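Local coordinates for protein polyketide synthase PksL (Bacillus subtilis, PDB 5E1V) that probably dehydrates beta-hydroxyacyl intermediates to enoyl products during bacillaene polyketide synthesis, acting as a monomeric double-hotdog domain, at residues N27-P30 and G31-I35. Numbering follows the deposited sequence.
Sequences NVLP and GLAYI
The carbonyl group of P30 is the flat group that carries this contact, and A33 meets it from above. The amide N of A33 comes in over the carbonyl group, 58° out of its plane, rather than along a lone-pair direction. The hydrogen bond is still fairly straight: A33 N to P30 O is 3.0 Å, with an N-H...O angle of 154°. A33 CB also packs close to this oxygen, 3.1 Å from P30 O. The bond closes a type I turn, with G31 and L32 at its corners. Y34 N makes the next bond of the helical turn, a weak one, to G31 O at 3.3 Å.

The ring of Y34 is the second flat group. Over one face, L29 CD2 sits loosely, 4.5 Å from Y34 CE1. The other methyl of L29 takes a different partner, with L29 CD1 3.9 Å from A33 CB. With CG turned away from the backbone N (chi1 -177°), the L29 side chain runs forward to the turn. The P30 ring is a looser neighbour, with P30 CD 4.5 Å from A33 CB.

P30 fits the last position of the HxxxGxxxxP motif of polyketide synthase dehydratases, and H21 fits the first. In relatives this histidine is the catalytic base. Here H21 ND1 is hydrogen-bonded to V28 O on the strand, and P30 packs on H21, so this part of the chain lies beside the probable active-site histidine.

The contact is buried and joins strand 26-29 to helix 34-44, probably the central helix of the first of the two hotdog folds. F17 of helix 16-19 touches L29 and P30. On strand 215-225, Y220 packs against L32 and its OH is hydrogen-bonded to G31 O.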
ATOM      1  N   ASN A  27      -4.447 -15.824   4.663  1.00 17.15           N
ATOM      2  CA  ASN A  27      -3.510 -15.147   3.739  1.00 17.72           C
ATOM      3  C   ASN A  27      -4.285 -14.037   3.014  1.00 16.03           C
ATOM      4  O   ASN A  27      -5.339 -14.323   2.436  1.00 22.48           O
ATOM      5  CB  ASN A  27      -2.923 -16.187   2.747  1.00 15.69           C
ATOM      6  CG  ASN A  27      -1.993 -17.133   3.428  1.00 17.28           C
ATOM      7  OD1 ASN A  27      -0.796 -16.858   3.606  1.00 18.21           O
ATOM      8  ND2 ASN A  27      -2.543 -18.167   3.950  1.00 14.58           N
ATOM      9  N   VAL A  28      -3.786 -12.795   2.999  1.00 15.27           N
ATOM     10  CA  VAL A  28      -4.491 -11.688   2.451  1.00 17.04           C
ATOM     11  C   VAL A  28      -3.586 -10.871   1.566  1.00 16.23           C
ATOM     12  O   VAL A  28      -2.455 -10.547   1.925  1.00 14.94           O
ATOM     13  CB  VAL A  28      -4.945 -10.731   3.624  1.00 19.74           C
ATOM     14  CG1 VAL A  28      -5.454  -9.388   3.114  1.00 22.47           C
ATOM     15  CG2 VAL A  28      -6.021 -11.355   4.399  1.00 18.11           C
ATOM     16  N   LEU A  29      -4.046 -10.545   0.387  1.00 17.64           N
ATOM     17  CA  LEU A  29      -3.324  -9.562  -0.383  1.00 18.23           C
ATOM     18  C   LEU A  29      -3.380  -8.177   0.343  1.00 17.83           C
ATOM     19  O   LEU A  29      -4.485  -7.647   0.557  1.00 18.67           O
ATOM     20  CB  LEU A  29      -3.928  -9.463  -1.778  1.00 18.54           C
ATOM     21  CG  LEU A  29      -3.137  -8.479  -2.636  1.00 20.65           C
ATOM     22  CD1 LEU A  29      -1.715  -8.919  -2.977  1.00 21.13           C
ATOM     23  CD2 LEU A  29      -3.883  -8.016  -3.855  1.00 21.19           C
ATOM     24  N   PRO A  30      -2.228  -7.611   0.703  1.00 15.46           N
ATOM     25  CA  PRO A  30      -2.332  -6.307   1.364  1.00 16.17           C
ATOM     26  C   PRO A  30      -3.079  -5.333   0.479  1.00 14.72           C
ATOM     27  O   PRO A  30      -2.893  -5.249  -0.737  1.00 13.65           O
ATOM     28  CB  PRO A  30      -0.864  -5.874   1.629  1.00 17.40           C
ATOM     29  CG  PRO A  30      -0.051  -7.094   1.435  1.00 16.64           C
ATOM     30  CD  PRO A  30      -0.824  -7.991   0.491  1.00 17.37           C
ATOM     31  N   GLY A  31      -4.009  -4.633   1.095  1.00 14.75           N
ATOM     32  CA  GLY A  31      -4.788  -3.680   0.360  1.00 15.25           C
ATOM     33  C   GLY A  31      -3.901  -2.630  -0.287  1.00 13.29           C
ATOM     34  O   GLY A  31      -4.284  -2.077  -1.250  1.00 14.55           O
ATOM     35  N   LEU A  32      -2.749  -2.327   0.289  1.00 12.20           N
ATOM     36  CA  LEU A  32      -1.833  -1.275  -0.248  1.00 13.05           C
ATOM     37  C   LEU A  32      -1.085  -1.750  -1.538  1.00 11.84           C
ATOM     38  O   LEU A  32      -0.491  -0.961  -2.227  1.00 10.91           O
ATOM     39  CB  LEU A  32      -0.844  -0.812   0.795  1.00 14.88           C
ATOM     40  CG  LEU A  32      -1.514   0.073   1.883  1.00 15.21           C
ATOM     41  CD1 LEU A  32      -0.529   0.247   3.012  1.00 15.75           C
ATOM     42  CD2 LEU A  32      -1.862   1.419   1.272  1.00 15.44           C
ATOM     43  N   ALA A  33      -1.248  -3.032  -1.855  1.00 10.59           N
ATOM     44  CA  ALA A  33      -0.718  -3.617  -3.070  1.00 10.21           C
ATOM     45  C   ALA A  33      -1.494  -3.226  -4.282  1.00  9.76           C
ATOM     46  O   ALA A  33      -1.027  -3.368  -5.399  1.00  9.52           O
ATOM     47  CB  ALA A  33      -0.649  -5.138  -2.926  1.00  9.96           C
ATOM     48  N   TYR A  34      -2.717  -2.698  -4.103  1.00  9.84           N
ATOM     49  CA  TYR A  34      -3.503  -2.243  -5.287  1.00  9.57           C
ATOM     50  C   TYR A  34      -2.848  -1.097  -6.052  1.00  8.57           C
ATOM     51  O   TYR A  34      -3.207  -0.844  -7.238  1.00  9.65           O
ATOM     52  CB  TYR A  34      -4.946  -1.858  -4.833  1.00 10.31           C
ATOM     53  CG  TYR A  34      -5.829  -3.020  -4.571  1.00 10.97           C
ATOM     54  CD1 TYR A  34      -6.058  -3.941  -5.530  1.00 13.48           C
ATOM     55  CD2 TYR A  34      -6.434  -3.193  -3.338  1.00 13.19           C
ATOM     56  CE1 TYR A  34      -6.954  -5.025  -5.321  1.00 14.26           C
ATOM     57  CE2 TYR A  34      -7.310  -4.233  -3.080  1.00 14.23           C
ATOM     58  CZ  TYR A  34      -7.624  -5.123  -4.070  1.00 14.78           C
ATOM     59  OH  TYR A  34      -8.446  -6.181  -3.829  1.00 15.16           O
ATOM     60  N   ILE A  35      -2.068  -0.263  -5.378  1.00  9.21           N
ATOM     61  CA  ILE A  35      -1.368   0.864  -6.067  1.00  9.77           C
ATOM     62  C   ILE A  35      -0.447   0.341  -7.203  1.00 11.46           C
ATOM     63  O   ILE A  35      -0.555   0.745  -8.375  1.00 10.90           O
ATOM     64  CB  ILE A  35      -0.577   1.718  -5.076  1.00 10.40           C
ATOM     65  CG1 ILE A  35      -1.591   2.347  -4.075  1.00 12.56           C
ATOM     66  CG2 ILE A  35       0.181   2.768  -5.816  1.00 10.71           C
ATOM     67  CD1 ILE A  35      -0.962   2.896  -2.847  1.00 13.74           C
TER